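Local coordinates for ferrichrome ABC transporter substrate-binding protein (Staphylococcus pseudintermedius, PDB 5FLY) that probably binds ferrichrome-type iron siderophores outside the cell membrane and delivers them to an ABC transporter for uptake, at residues 250-255 with 273-278. Numbering follows the deposited sequence.
Sequences FNVDSS and KKQLLA
Phe250 and Gln275 form a helix-on-sheet contact in which the first methylene of a glutamine lies over an aromatic face. It joins strand 249-253, one edge of the mixed sheet, to the closing helix 262-278, which returns nearly antiparallel to that strand (short axes 10.4 Å apart) in the half of this class III solute-binding fold formed by the later part of the chain. Gln275 CB sits 3.8 Å from the centroid of the Phe250 ring, 19° off the normal, a CH-pi contact. Phe250 leaves the strand toward the helix, and its chi1 of 61°, with CG between the backbone N and the carbonyl carbon, turns the ring under Gln275. Leu276 CD2 meets the ring edge at Phe250 CE1 (4.1 Å), while Ile148 and Leu152 of helix 127-152 pack on the same leucine.

Beyond CG the glutamine chain runs on extended, its amide plane tilted 41° from the ring. Gln275 OE1 comes to 3.0 Å from Phe250 CD2, from above the ring plane and beyond its rim, a tight contact and not a hydrogen bond. One water donates both to Gln275 OE1 and to Asn251 O (2.8 Å each), and Gln275 NE2 is hydrogen-bonded to Asp271, one helical turn earlier. With both ends engaged, the amide's rotation is probably fixed. The example illustrates how a long polar side chain can cover a ring with its aliphatic part while its amide turns to water and to its own helix.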
loop_
_atom_site.group_PDB
_atom_site.type_symbol
_atom_site.label_atom_id
_atom_site.label_comp_id
_atom_site.label_asym_id
_atom_site.label_seq_id
_atom_site.Cartn_x
_atom_site.Cartn_y
_atom_site.Cartn_z
ATOM N N PHE A 250 16.817 -7.090 7.686
ATOM C CA PHE A 250 17.264 -5.858 7.044
ATOM C C PHE A 250 16.186 -4.797 7.120
ATOM O O PHE A 250 15.016 -5.101 7.365
ATOM C CB PHE A 250 17.696 -6.091 5.576
ATOM C CG PHE A 250 16.612 -6.622 4.659
ATOM C CD1 PHE A 250 16.434 -7.991 4.481
ATOM C CD2 PHE A 250 15.808 -5.754 3.930
ATOM C CE1 PHE A 250 15.453 -8.474 3.610
ATOM C CE2 PHE A 250 14.840 -6.231 3.066
ATOM C CZ PHE A 250 14.663 -7.593 2.907
ATOM N N ASN A 251 16.616 -3.554 6.947
ATOM C CA ASN A 251 15.726 -2.404 6.960
ATOM C C ASN A 251 15.355 -1.956 5.564
ATOM O O ASN A 251 16.137 -2.099 4.611
ATOM C CB ASN A 251 16.363 -1.215 7.677
ATOM C CG ASN A 251 16.770 -1.530 9.103
ATOM O OD1 ASN A 251 16.164 -2.358 9.764
ATOM N ND2 ASN A 251 17.790 -0.836 9.587
ATOM N N VAL A 252 14.159 -1.399 5.450
ATOM C CA VAL A 252 13.746 -0.720 4.227
ATOM C C VAL A 252 13.215 0.683 4.555
ATOM O O VAL A 252 12.855 0.965 5.686
ATOM C CB VAL A 252 12.664 -1.515 3.470
ATOM C CG1 VAL A 252 13.178 -2.903 3.056
ATOM C CG2 VAL A 252 11.413 -1.651 4.319
ATOM N N ASP A 253 13.145 1.536 3.530
ATOM C CA ASP A 253 12.723 2.931 3.642
ATOM C C ASP A 253 11.205 3.022 3.697
ATOM O O ASP A 253 10.539 2.811 2.689
ATOM C CB ASP A 253 13.269 3.728 2.446
ATOM C CG ASP A 253 12.966 5.214 2.523
ATOM O OD1 ASP A 253 11.992 5.629 3.180
ATOM O OD2 ASP A 253 13.709 5.983 1.879
ATOM N N SER A 254 10.653 3.344 4.867
ATOM C CA SER A 254 9.209 3.307 5.027
ATOM C C SER A 254 8.485 4.282 4.097
ATOM O O SER A 254 7.403 3.957 3.625
ATOM C CB SER A 254 8.820 3.571 6.486
ATOM O OG SER A 254 9.370 4.771 6.958
ATOM N N SER A 255 9.075 5.442 3.798
ATOM C CA SER A 255 8.389 6.440 2.970
ATOM C C SER A 255 8.227 5.929 1.543
ATOM O O SER A 255 7.303 6.338 0.849
ATOM C CB SER A 255 9.131 7.774 2.981
ATOM O OG SER A 255 10.345 7.727 2.256
ATOM N N LYS A 273 13.463 -8.032 -3.822
ATOM C CA LYS A 273 14.122 -9.157 -4.462
ATOM C C LYS A 273 15.630 -9.060 -4.279
ATOM O O LYS A 273 16.282 -10.049 -3.930
ATOM C CB LYS A 273 13.791 -9.239 -5.950
ATOM C CG LYS A 273 14.388 -10.473 -6.624
ATOM C CD LYS A 273 13.937 -10.575 -8.061
ATOM C CE LYS A 273 14.371 -11.882 -8.704
ATOM N NZ LYS A 273 13.939 -11.944 -10.122
ATOM N N LYS A 274 16.176 -7.868 -4.500
ATOM C CA LYS A 274 17.616 -7.643 -4.370
ATOM C C LYS A 274 18.094 -7.977 -2.961
ATOM O O LYS A 274 19.089 -8.688 -2.778
ATOM C CB LYS A 274 17.980 -6.195 -4.715
ATOM C CG LYS A 274 19.449 -5.849 -4.438
ATOM C CD LYS A 274 19.871 -4.552 -5.122
ATOM C CE LYS A 274 19.187 -3.341 -4.528
ATOM N NZ LYS A 274 19.593 -3.111 -3.117
ATOM N N GLN A 275 17.391 -7.463 -1.963
ATOM C CA GLN A 275 17.846 -7.633 -0.597
ATOM C C GLN A 275 17.643 -9.084 -0.130
ATOM O O GLN A 275 18.472 -9.614 0.598
ATOM C CB GLN A 275 17.140 -6.640 0.340
ATOM C CG GLN A 275 17.534 -5.188 0.072
ATOM C CD GLN A 275 17.391 -4.285 1.287
ATOM O OE1 GLN A 275 18.018 -4.510 2.318
ATOM N NE2 GLN A 275 16.568 -3.245 1.164
ATOM N N LEU A 276 16.577 -9.738 -0.589
ATOM C CA LEU A 276 16.342 -11.128 -0.213
ATOM C C LEU A 276 17.398 -12.052 -0.825
ATOM O O LEU A 276 17.880 -12.969 -0.162
ATOM C CB LEU A 276 14.929 -11.573 -0.621
ATOM C CG LEU A 276 13.807 -10.971 0.223
ATOM C CD1 LEU A 276 12.453 -11.141 -0.434
ATOM C CD2 LEU A 276 13.791 -11.610 1.601
ATOM N N LEU A 277 17.751 -11.806 -2.084
ATOM C CA LEU A 277 18.726 -12.661 -2.758
ATOM C C LEU A 277 20.150 -12.401 -2.249
ATOM O O LEU A 277 21.028 -13.252 -2.414
ATOM C CB LEU A 277 18.656 -12.463 -4.268
ATOM C CG LEU A 277 17.432 -13.016 -4.994
ATOM C CD1 LEU A 277 17.544 -12.747 -6.468
ATOM C CD2 LEU A 277 17.231 -14.505 -4.729
ATOM N N ALA A 278 20.362 -11.245 -1.620
ATOM C CA ALA A 278 21.679 -10.873 -1.079
ATOM C C ALA A 278 21.932 -11.482 0.298
ATOM O O ALA A 278 23.072 -11.489 0.793
ATOM C CB ALA A 278 21.801 -9.365 -1.011
HETATM O O HOH W 1 18.850 -2.519 4.067
#